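Local coordinates for protein CurD (Moorea producens 3L, PDB 5KP7) that probably condenses an acetyl unit with a beta-keto thioester as an enzyme of the hydroxymethylglutaryl-CoA synthase family, and binds 4'-phosphopantetheine, at residues 26-35 with 197-208; 97-107 with 159-169. The protein carries 3 engineered substitutions. All blocks are in the same frame, centred on the assembly; numbering follows the deposited sequence. Where two conformers were deposited one is given.

Contact 1: residues 26-35 with 197-208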
loop_
_atom_site.group_PDB
_atom_site.type_symbol
_atom_site.label_atom_id
_atom_site.label_comp_id
_atom_site.label_asym_id
_atom_site.label_seq_id
_atom_site.Cartn_x
_atom_site.Cartn_y
_atom_site.Cartn_z
ATOM N N GLN A 26 2.732 -28.765 -6.953
ATOM C CA GLN A 26 1.493 -28.504 -6.156
ATOM C C GLN A 26 0.922 -27.137 -6.557
ATOM O O GLN A 26 1.663 -26.162 -6.719
ATOM C CB GLN A 26 1.802 -28.608 -4.649
ATOM C CG GLN A 26 0.757 -28.064 -3.666
ATOM C CD GLN A 26 -0.433 -28.983 -3.423
ATOM O OE1 GLN A 26 -0.271 -30.133 -2.997
ATOM N NE2 GLN A 26 -1.639 -28.471 -3.656
ATOM N N GLN A 27 -0.394 -27.087 -6.737
ATOM C CA GLN A 27 -1.089 -25.856 -7.079
ATOM C C GLN A 27 -1.480 -25.110 -5.801
ATOM O O GLN A 27 -2.012 -25.715 -4.857
ATOM C CB GLN A 27 -2.378 -26.166 -7.830
ATOM C CG GLN A 27 -2.180 -26.621 -9.254
ATOM C CD GLN A 27 -3.485 -26.570 -10.018
ATOM O OE1 GLN A 27 -3.987 -27.591 -10.453
ATOM N NE2 GLN A 27 -4.052 -25.376 -10.156
ATOM N N VAL A 28 -1.255 -23.802 -5.788
ATOM C CA VAL A 28 -1.601 -22.997 -4.623
ATOM C C VAL A 28 -1.757 -21.552 -5.059
ATOM O O VAL A 28 -1.132 -21.109 -6.008
ATOM C CB VAL A 28 -0.529 -23.128 -3.508
ATOM C CG1 VAL A 28 0.823 -22.598 -3.955
ATOM C CG2 VAL A 28 -0.957 -22.441 -2.204
ATOM N N GLY A 29 -2.602 -20.835 -4.340
ATOM C CA GLY A 29 -2.696 -19.389 -4.479
ATOM C C GLY A 29 -4.023 -18.834 -4.042
ATOM O O GLY A 29 -4.675 -19.390 -3.130
ATOM N N ILE A 30 -4.434 -17.751 -4.698
ATOM C CA ILE A 30 -5.607 -17.019 -4.276
ATOM C C ILE A 30 -6.808 -17.598 -4.996
ATOM O O ILE A 30 -6.896 -17.491 -6.218
ATOM C CB ILE A 30 -5.473 -15.496 -4.561
ATOM C CG1 ILE A 30 -4.265 -14.927 -3.797
ATOM C CG2 ILE A 30 -6.738 -14.779 -4.144
ATOM C CD1 ILE A 30 -3.871 -13.512 -4.207
ATOM N N GLU A 31 -7.710 -18.210 -4.221
ATOM C CA GLU A 31 -8.988 -18.751 -4.715
ATOM C C GLU A 31 -10.037 -17.670 -4.902
ATOM O O GLU A 31 -10.843 -17.731 -5.824
ATOM C CB GLU A 31 -9.507 -19.828 -3.726
ATOM C CG GLU A 31 -10.892 -20.357 -4.030
ATOM C CD GLU A 31 -11.379 -21.478 -3.133
ATOM O OE1 GLU A 31 -10.553 -22.265 -2.615
ATOM O OE2 GLU A 31 -12.626 -21.588 -2.981
ATOM N N ALA A 32 -10.030 -16.671 -4.028
ATOM C CA ALA A 32 -10.979 -15.565 -4.100
ATOM C C ALA A 32 -10.380 -14.324 -3.476
ATOM O O ALA A 32 -9.555 -14.419 -2.565
ATOM C CB ALA A 32 -12.283 -15.945 -3.406
ATOM N N LEU A 33 -10.751 -13.164 -4.026
ATOM C CA LEU A 33 -10.224 -11.889 -3.552
ATOM C C LEU A 33 -11.384 -10.905 -3.523
ATOM O O LEU A 33 -12.111 -10.755 -4.523
ATOM C CB LEU A 33 -9.136 -11.377 -4.523
ATOM C CG LEU A 33 -8.381 -10.069 -4.187
ATOM C CD1 LEU A 33 -7.087 -9.996 -4.965
ATOM C CD2 LEU A 33 -9.183 -8.820 -4.479
ATOM N N SER A 34 -11.509 -10.180 -2.422
ATOM C CA SER A 34 -12.564 -9.192 -2.287
ATOM C C SER A 34 -12.008 -7.957 -1.586
ATOM O O SER A 34 -11.041 -8.053 -0.812
ATOM C CB SER A 34 -13.753 -9.814 -1.568
ATOM O OG SER A 34 -14.753 -8.853 -1.324
ATOM N N VAL A 35 -12.582 -6.799 -1.906
ATOM C CA VAL A 35 -12.046 -5.495 -1.466
ATOM C C VAL A 35 -13.143 -4.713 -0.740
ATOM O O VAL A 35 -14.305 -4.778 -1.155
ATOM C CB VAL A 35 -11.624 -4.676 -2.710
ATOM C CG1 VAL A 35 -11.294 -3.222 -2.358
ATOM C CG2 VAL A 35 -10.473 -5.360 -3.419
ATOM N N VAL A 197 -8.418 -5.720 2.088
ATOM C CA VAL A 197 -8.475 -6.712 1.035
ATOM C C VAL A 197 -8.402 -8.088 1.659
ATOM O O VAL A 197 -7.474 -8.393 2.431
ATOM C CB VAL A 197 -7.380 -6.532 -0.071
ATOM C CG1 VAL A 197 -7.560 -7.591 -1.160
ATOM C CG2 VAL A 197 -7.426 -5.138 -0.668
ATOM N N ALA A 198 -9.379 -8.927 1.311
ATOM C CA ALA A 198 -9.455 -10.305 1.805
ATOM C C ALA A 198 -9.088 -11.295 0.740
ATOM O O ALA A 198 -9.560 -11.181 -0.410
ATOM C CB ALA A 198 -10.857 -10.602 2.300
ATOM N N LEU A 199 -8.243 -12.256 1.116
ATOM C CA LEU A 199 -7.798 -13.336 0.227
ATOM C C LEU A 199 -8.174 -14.682 0.806
ATOM O O LEU A 199 -7.859 -14.971 1.980
ATOM C CB LEU A 199 -6.274 -13.338 0.052
ATOM C CG LEU A 199 -5.596 -12.036 -0.356
ATOM C CD1 LEU A 199 -4.093 -12.232 -0.515
ATOM C CD2 LEU A 199 -6.202 -11.478 -1.606
ATOM N N LEU A 200 -8.817 -15.529 0.005
ATOM C CA LEU A 200 -8.993 -16.924 0.360
ATOM C C LEU A 200 -7.901 -17.684 -0.337
ATOM O O LEU A 200 -7.766 -17.568 -1.537
ATOM C CB LEU A 200 -10.377 -17.409 -0.066
ATOM C CG LEU A 200 -10.807 -18.836 0.299
ATOM C CD1 LEU A 200 -10.871 -18.984 1.805
ATOM C CD2 LEU A 200 -12.102 -19.235 -0.369
ATOM N N VAL A 201 -7.107 -18.440 0.422
ATOM C CA VAL A 201 -5.957 -19.142 -0.103
ATOM C C VAL A 201 -6.191 -20.663 -0.007
ATOM O O VAL A 201 -6.609 -21.169 1.041
ATOM C CB VAL A 201 -4.672 -18.739 0.661
ATOM C CG1 VAL A 201 -3.463 -19.535 0.187
ATOM C CG2 VAL A 201 -4.468 -17.230 0.527
ATOM N N SER A 202 -5.889 -21.385 -1.092
ATOM C CA SER A 202 -6.175 -22.804 -1.169
ATOM C C SER A 202 -5.391 -23.471 -2.308
ATOM O O SER A 202 -4.600 -22.816 -2.997
ATOM C CB SER A 202 -7.675 -23.006 -1.429
ATOM O OG SER A 202 -7.978 -22.786 -2.805
ATOM N N ASP A 203 -5.637 -24.767 -2.478
ATOM C CA ASP A 203 -5.071 -25.543 -3.570
ATOM C C ASP A 203 -5.884 -25.466 -4.872
ATOM O O ASP A 203 -5.570 -26.174 -5.801
ATOM C CB ASP A 203 -4.841 -26.996 -3.142
ATOM C CG ASP A 203 -6.131 -27.758 -2.885
ATOM O OD1 ASP A 203 -7.239 -27.181 -2.960
ATOM O OD2 ASP A 203 -6.026 -28.971 -2.594
ATOM N N THR A 204 -6.938 -24.648 -4.916
ATOM C CA THR A 204 -7.624 -24.326 -6.184
ATOM C C THR A 204 -7.616 -22.801 -6.403
ATOM O O THR A 204 -8.610 -22.119 -6.147
ATOM C CB THR A 204 -9.058 -24.887 -6.219
ATOM O OG1 THR A 204 -9.807 -24.355 -5.121
ATOM C CG2 THR A 204 -9.030 -26.410 -6.140
ATOM N N PRO A 205 -6.487 -22.268 -6.876
ATOM C CA PRO A 205 -6.305 -20.805 -6.982
ATOM C C PRO A 205 -6.986 -20.222 -8.202
ATOM O O PRO A 205 -6.328 -19.934 -9.199
ATOM C CB PRO A 205 -4.783 -20.665 -7.080
ATOM C CG PRO A 205 -4.346 -21.909 -7.727
ATOM C CD PRO A 205 -5.225 -22.979 -7.149
ATOM N N HIS A 206 -8.296 -20.049 -8.115
ATOM C CA HIS A 206 -9.087 -19.558 -9.236
ATOM C C HIS A 206 -8.699 -18.173 -9.731
ATOM O O HIS A 206 -8.937 -17.885 -10.905
ATOM C CB HIS A 206 -10.578 -19.519 -8.910
ATOM C CG HIS A 206 -11.142 -20.843 -8.487
ATOM N ND1 HIS A 206 -10.832 -22.025 -9.126
ATOM C CD2 HIS A 206 -12.022 -21.165 -7.514
ATOM C CE1 HIS A 206 -11.470 -23.022 -8.542
ATOM N NE2 HIS A 206 -12.193 -22.529 -7.556
ATOM N N ILE A 207 -8.157 -17.328 -8.858
ATOM C CA ILE A 207 -7.790 -15.944 -9.223
ATOM C C ILE A 207 -6.299 -15.774 -9.536
ATOM O O ILE A 207 -5.952 -15.202 -10.581
ATOM C CB ILE A 207 -8.183 -14.941 -8.128
ATOM C CG1 ILE A 207 -9.682 -15.012 -7.799
ATOM C CG2 ILE A 207 -7.771 -13.512 -8.495
ATOM C CD1 ILE A 207 -10.600 -14.757 -8.961
ATOM N N PHE A 208 -5.418 -16.257 -8.651
ATOM C CA PHE A 208 -3.979 -15.996 -8.772
ATOM C C PHE A 208 -3.210 -17.236 -8.416
ATOM O O PHE A 208 -3.166 -17.623 -7.246
ATOM C CB PHE A 208 -3.578 -14.814 -7.865
ATOM C CG PHE A 208 -2.182 -14.245 -8.091
ATOM C CD1 PHE A 208 -1.804 -13.704 -9.323
ATOM C CD2 PHE A 208 -1.252 -14.176 -7.041
ATOM C CE1 PHE A 208 -0.551 -13.111 -9.497
ATOM C CE2 PHE A 208 0.002 -13.586 -7.220
ATOM C CZ PHE A 208 0.346 -13.051 -8.457
HETATM O O HOH W 1 -3.756 -30.450 -3.495
#
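The carboxylate oxygen Glu31 OE1 is held by two groups: Ser202 OG donates to it at 2.6 Å, on the lone pair turned away from OE2, and Lys161 NZ, from strand 161-168 on the far side of strand 195-202, forms a salt bridge with it. The Glu31–Ser202 pair sits where strand 29-36, bent at Glu31, runs antiparallel beside strand 195-202 in the mixed sheet of a thiolase-like fold. The bend is a classic beta bulge, in which Glu31 and Ala32 both face Leu200; Leu200 O takes a bond from Glu31 N at 2.8 Å and a weak one from Ala32 N. A second classic bulge lies on the other edge, where Ile207 N and Phe208 N both donate to Ile30 O. Glu31 reaches its partners through an extended chain, with CG anti to the backbone N (chi1 173°); the carboxylate lies beside Leu200 CD2, and Glu31 CG passes 3.8 Å from His206 CD2. An alanine at this position would probably leave the ammonium of Lys161 and the hydroxyl of Ser202 without their shared acceptor, in a buried setting. On the opposite face, Leu33 lies alongside Leu199, with Leu33 CG 3.7 Å from Leu199 CD2. Ile30 CD1 meets Leu199 CD1 at 3.9 Å; helix 325-336 covers this layer. Beyond the strands, water 1 bridges Gln26 NE2 and Asp203 OD2. At the end of strand 195-202, Ser202 OG also accepts from Thr204 N at 3.0 Å, closing an ST turn.

Contact 2: residues 97-107 with 159-169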
loop_
_atom_site.group_PDB
_atom_site.type_symbol
_atom_site.label_atom_id
_atom_site.label_comp_id
_atom_site.label_asym_id
_atom_site.label_seq_id
_atom_site.Cartn_x
_atom_site.Cartn_y
_atom_site.Cartn_z
ATOM N N ARG A 97 -13.978 -25.511 5.835
ATOM C CA ARG A 97 -12.593 -25.800 5.526
ATOM C C ARG A 97 -11.614 -24.652 5.856
ATOM O O ARG A 97 -10.422 -24.894 5.851
ATOM C CB ARG A 97 -12.414 -26.232 4.066
ATOM C CG ARG A 97 -12.957 -27.636 3.781
ATOM C CD ARG A 97 -12.914 -27.974 2.305
ATOM N NE ARG A 97 -13.373 -29.355 2.081
ATOM C CZ ARG A 97 -14.525 -29.735 1.516
ATOM N NH1 ARG A 97 -15.411 -28.863 1.032
ATOM N NH2 ARG A 97 -14.796 -31.038 1.409
ATOM N N ILE A 98 -12.107 -23.453 6.133
ATOM C CA ILE A 98 -11.216 -22.351 6.539
ATOM C C ILE A 98 -10.728 -22.663 7.970
ATOM O O ILE A 98 -11.516 -22.649 8.915
ATOM C CB ILE A 98 -11.891 -20.976 6.468
ATOM C CG1 ILE A 98 -12.302 -20.669 5.019
ATOM C CG2 ILE A 98 -10.950 -19.915 7.031
ATOM C CD1 ILE A 98 -13.265 -19.497 4.867
ATOM N N GLU A 99 -9.446 -22.993 8.100
ATOM C CA GLU A 99 -8.867 -23.347 9.391
ATOM C C GLU A 99 -7.732 -22.420 9.843
ATOM O O GLU A 99 -7.047 -22.728 10.804
ATOM C CB GLU A 99 -8.379 -24.794 9.367
ATOM C CG GLU A 99 -9.541 -25.766 9.113
ATOM C CD GLU A 99 -9.294 -27.174 9.582
ATOM O OE1 GLU A 99 -8.149 -27.524 9.951
ATOM O OE2 GLU A 99 -10.285 -27.965 9.544
ATOM N N MET A 100 -7.540 -21.303 9.153
ATOM C CA MET A 100 -6.616 -20.275 9.605
ATOM C C MET A 100 -7.143 -18.929 9.155
ATOM O O MET A 100 -7.537 -18.792 7.978
ATOM C CB MET A 100 -5.209 -20.516 9.056
ATOM C CG MET A 100 -4.192 -19.515 9.589
ATOM S SD MET A 100 -2.460 -19.949 9.295
ATOM C CE MET A 100 -2.324 -19.850 7.578
ATOM N N VAL A 101 -7.169 -17.968 10.079
ATOM C CA VAL A 101 -7.510 -16.578 9.781
ATOM C C VAL A 101 -6.324 -15.726 10.244
ATOM O O VAL A 101 -5.986 -15.733 11.431
ATOM C CB VAL A 101 -8.788 -16.137 10.512
ATOM C CG1 VAL A 101 -9.037 -14.662 10.300
ATOM C CG2 VAL A 101 -9.995 -16.927 10.046
ATOM N N ILE A 102 -5.670 -15.059 9.297
ATOM C CA ILE A 102 -4.560 -14.159 9.591
ATOM C C ILE A 102 -4.999 -12.750 9.264
ATOM O O ILE A 102 -5.345 -12.440 8.104
ATOM C CB ILE A 102 -3.291 -14.472 8.786
ATOM C CG1 ILE A 102 -2.891 -15.950 8.963
ATOM C CG2 ILE A 102 -2.183 -13.548 9.253
ATOM C CD1 ILE A 102 -1.605 -16.334 8.247
ATOM N N THR A 103 -5.020 -11.876 10.268
ATOM C CA THR A 103 -5.279 -10.461 10.042
ATOM C C THR A 103 -3.947 -9.748 9.971
ATOM O O THR A 103 -3.096 -9.933 10.842
ATOM C CB THR A 103 -6.166 -9.890 11.153
ATOM O OG1 THR A 103 -7.396 -10.624 11.174
ATOM C CG2 THR A 103 -6.487 -8.448 10.876
ATOM N N CYS A 104 -3.753 -8.946 8.947
ATOM C CA CYS A 104 -2.475 -8.269 8.671
ATOM C C CYS A 104 -2.726 -6.801 8.788
ATOM O O CYS A 104 -3.573 -6.245 8.050
ATOM C CB CYS A 104 -1.996 -8.639 7.267
ATOM S SG CYS A 104 -1.794 -10.434 7.056
ATOM N N SER A 105 -2.077 -6.141 9.731
ATOM C CA SER A 105 -2.475 -4.768 10.055
ATOM C C SER A 105 -1.357 -4.034 10.807
ATOM O O SER A 105 -0.547 -4.687 11.486
ATOM C CB SER A 105 -3.778 -4.774 10.896
ATOM O OG SER A 105 -4.291 -3.458 11.048
ATOM N N GLU A 106 -1.373 -2.715 10.699
ATOM C CA GLU A 106 -0.612 -1.823 11.573
ATOM C C GLU A 106 -1.557 -0.878 12.320
ATOM O O GLU A 106 -1.122 0.149 12.861
ATOM C CB GLU A 106 0.509 -1.102 10.829
ATOM C CG GLU A 106 0.063 -0.295 9.619
ATOM C CD GLU A 106 1.217 -0.078 8.648
ATOM O OE1 GLU A 106 1.447 -0.930 7.768
ATOM O OE2 GLU A 106 1.888 0.939 8.778
ATOM N N SER A 107 -2.835 -1.271 12.400
ATOM C CA SER A 107 -3.919 -0.489 13.002
ATOM C C SER A 107 -4.592 -1.306 14.082
ATOM O O SER A 107 -5.844 -1.234 14.264
ATOM C CB SER A 107 -4.964 -0.092 11.902
ATOM O OG SER A 107 -4.380 0.590 10.842
ATOM N N GLY A 159 -6.993 -30.003 1.986
ATOM C CA GLY A 159 -8.330 -29.433 1.898
ATOM C C GLY A 159 -8.549 -28.179 2.736
ATOM O O GLY A 159 -9.509 -27.438 2.489
ATOM N N ALA A 160 -7.690 -27.913 3.727
ATOM C CA ALA A 160 -7.869 -26.708 4.527
ATOM C C ALA A 160 -7.600 -25.484 3.682
ATOM O O ALA A 160 -6.740 -25.503 2.806
ATOM C CB ALA A 160 -6.944 -26.703 5.728
ATOM N N LYS A 161 -8.351 -24.428 3.945
ATOM C CA LYS A 161 -8.151 -23.122 3.333
ATOM C C LYS A 161 -7.696 -22.144 4.402
ATOM O O LYS A 161 -7.885 -22.377 5.610
ATOM C CB LYS A 161 -9.462 -22.626 2.728
ATOM C CG LYS A 161 -10.052 -23.568 1.655
ATOM C CD LYS A 161 -11.308 -22.965 1.032
ATOM C CE LYS A 161 -12.085 -23.974 0.176
ATOM N NZ LYS A 161 -11.370 -24.466 -1.037
ATOM N N ALA A 162 -7.130 -21.035 3.965
ATOM C CA ALA A 162 -6.767 -19.952 4.871
ATOM C C ALA A 162 -7.420 -18.685 4.403
ATOM O O ALA A 162 -7.536 -18.451 3.198
ATOM C CB ALA A 162 -5.237 -19.774 4.954
ATOM N N LEU A 163 -7.808 -17.832 5.341
ATOM C CA LEU A 163 -8.339 -16.525 5.009
ATOM C C LEU A 163 -7.361 -15.475 5.527
ATOM O O LEU A 163 -7.096 -15.424 6.729
ATOM C CB LEU A 163 -9.715 -16.329 5.653
ATOM C CG LEU A 163 -10.460 -15.026 5.418
ATOM C CD1 LEU A 163 -10.822 -14.866 3.958
ATOM C CD2 LEU A 163 -11.704 -14.959 6.311
ATOM N N VAL A 164 -6.825 -14.678 4.614
ATOM C CA VAL A 164 -5.846 -13.644 4.954
ATOM C C VAL A 164 -6.493 -12.306 4.656
ATOM O O VAL A 164 -6.924 -12.071 3.516
ATOM C CB VAL A 164 -4.554 -13.794 4.122
ATOM C CG1 VAL A 164 -3.591 -12.654 4.441
ATOM C CG2 VAL A 164 -3.893 -15.153 4.366
ATOM N N ILE A 165 -6.599 -11.440 5.666
ATOM C CA ILE A 165 -7.219 -10.135 5.456
ATOM C C ILE A 165 -6.263 -9.066 5.898
ATOM O O ILE A 165 -5.866 -9.001 7.070
ATOM C CB ILE A 165 -8.563 -9.941 6.197
ATOM C CG1 ILE A 165 -9.499 -11.128 5.964
ATOM C CG2 ILE A 165 -9.222 -8.634 5.762
ATOM C CD1 ILE A 165 -10.732 -11.097 6.848
ATOM N N ALA A 166 -5.872 -8.224 4.947
ATOM C CA ALA A 166 -5.061 -7.049 5.218
ATOM C C ALA A 166 -6.032 -5.878 5.395
ATOM O O ALA A 166 -6.869 -5.616 4.525
ATOM C CB ALA A 166 -4.069 -6.765 4.091
ATOM N N THR A 167 -5.976 -5.244 6.554
ATOM C CA THR A 167 -6.905 -4.169 6.916
ATOM C C THR A 167 -6.190 -3.061 7.642
ATOM O O THR A 167 -5.404 -3.328 8.559
ATOM C CB THR A 167 -8.096 -4.706 7.766
ATOM O OG1 THR A 167 -8.968 -3.634 8.054
ATOM C CG2 THR A 167 -7.622 -5.372 9.047
ATOM N N ASP A 168 -6.410 -1.818 7.225
ATOM C CA ASP A 168 -5.766 -0.661 7.867
ATOM C C ASP A 168 -6.624 0.598 7.680
ATOM O O ASP A 168 -7.298 0.747 6.652
ATOM C CB ASP A 168 -4.338 -0.436 7.337
ATOM C CG ASP A 168 -3.285 -1.306 8.046
ATOM O OD1 ASP A 168 -3.147 -1.218 9.275
ATOM O OD2 ASP A 168 -2.586 -2.067 7.352
ATOM N N ILE A 169 -6.614 1.459 8.699
ATOM C CA ILE A 169 -7.263 2.762 8.644
ATOM C C ILE A 169 -6.253 3.789 9.079
ATOM O O ILE A 169 -5.280 3.461 9.733
ATOM C CB ILE A 169 -8.488 2.791 9.556
ATOM C CG1 ILE A 169 -9.499 1.794 8.990
ATOM C CG2 ILE A 169 -9.075 4.187 9.698
ATOM C CD1 ILE A 169 -10.692 1.655 9.801
HETATM O O HOH W 2 -2.991 -4.292 5.982
HETATM O O HOH W 3 -0.177 -3.278 7.651
#
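Polar side chains meet at the C-terminal ends of the strands, where Asp168 OD1 accepts two bonds: Glu106 N donates at 2.7 Å on the lone pair facing OD2, and Ser107 OG donates at 2.7 Å on the lone pair facing away from it. With its CG beside the backbone N (chi1 -84°), Asp168 swings its carboxylate across to the 105-107 loop. Ser107 OG in turn accepts from Ile169 N at 3.2 Å, while Ser105 OG takes a bond from Ser107 N in an ST turn within the same loop. The other oxygen, Asp168 OD2, is reached by Gly323 N and by waters 2 and 3. Glu106 crosses Asp168 at about a right angle; Glu106 OE1 stands 4.2 Å from Asp168 OD2 with water 3 near both, and Glu106 OE2 forms a salt bridge with Arg227.

Backbone bonds join the strands from Lys161 N, bound to Arg97 O, to Thr167 N, bound to Cys104 O. The two strands are parallel neighbours in the mixed sheet of the thiolase-like fold, and helix 140-154 lies along one face of the pair in the crossover that leads into strand 161-168.

Apolar contacts divide between the two faces. On the side of helix 140-154, Met100 CE rests 3.9 Å from Ala162 CB, its chain bent at the thioether (chi3 66°), and Cys104 SG touches Val164 CG1. Helices 75-89 and 115-123 cover the other face, where Ile98 CG2 meets Leu163 CB at 4.0 Å and Thr103 CG2 lies against Thr167 CG2 at 3.8 Å.

Contacts 1 and 2 are consecutive parts of one sheet, their centres 12 Å apart, and the 97-107/159-169 pair is nested within the chain loop closed by 26-35 and 197-208. Strands 161-168 and 195-202 follow each other in the chain and join the two contacts directly, with probable hydrogen bonds from Leu199 N to Val164 O (2.7 Å) and from Val201 N to Ala162 O (2.8 Å). Val201 O also packs on Lys161 CB at 3.6 Å. Contact 2 comes nearer to the ligand: the Glu106 side chain is about 8 Å from the bound 4'-phosphopantetheine and about 7 Å from that of Asn320, whereas in contact 1 the Val197 side chain is about 11 Å from Asn320's.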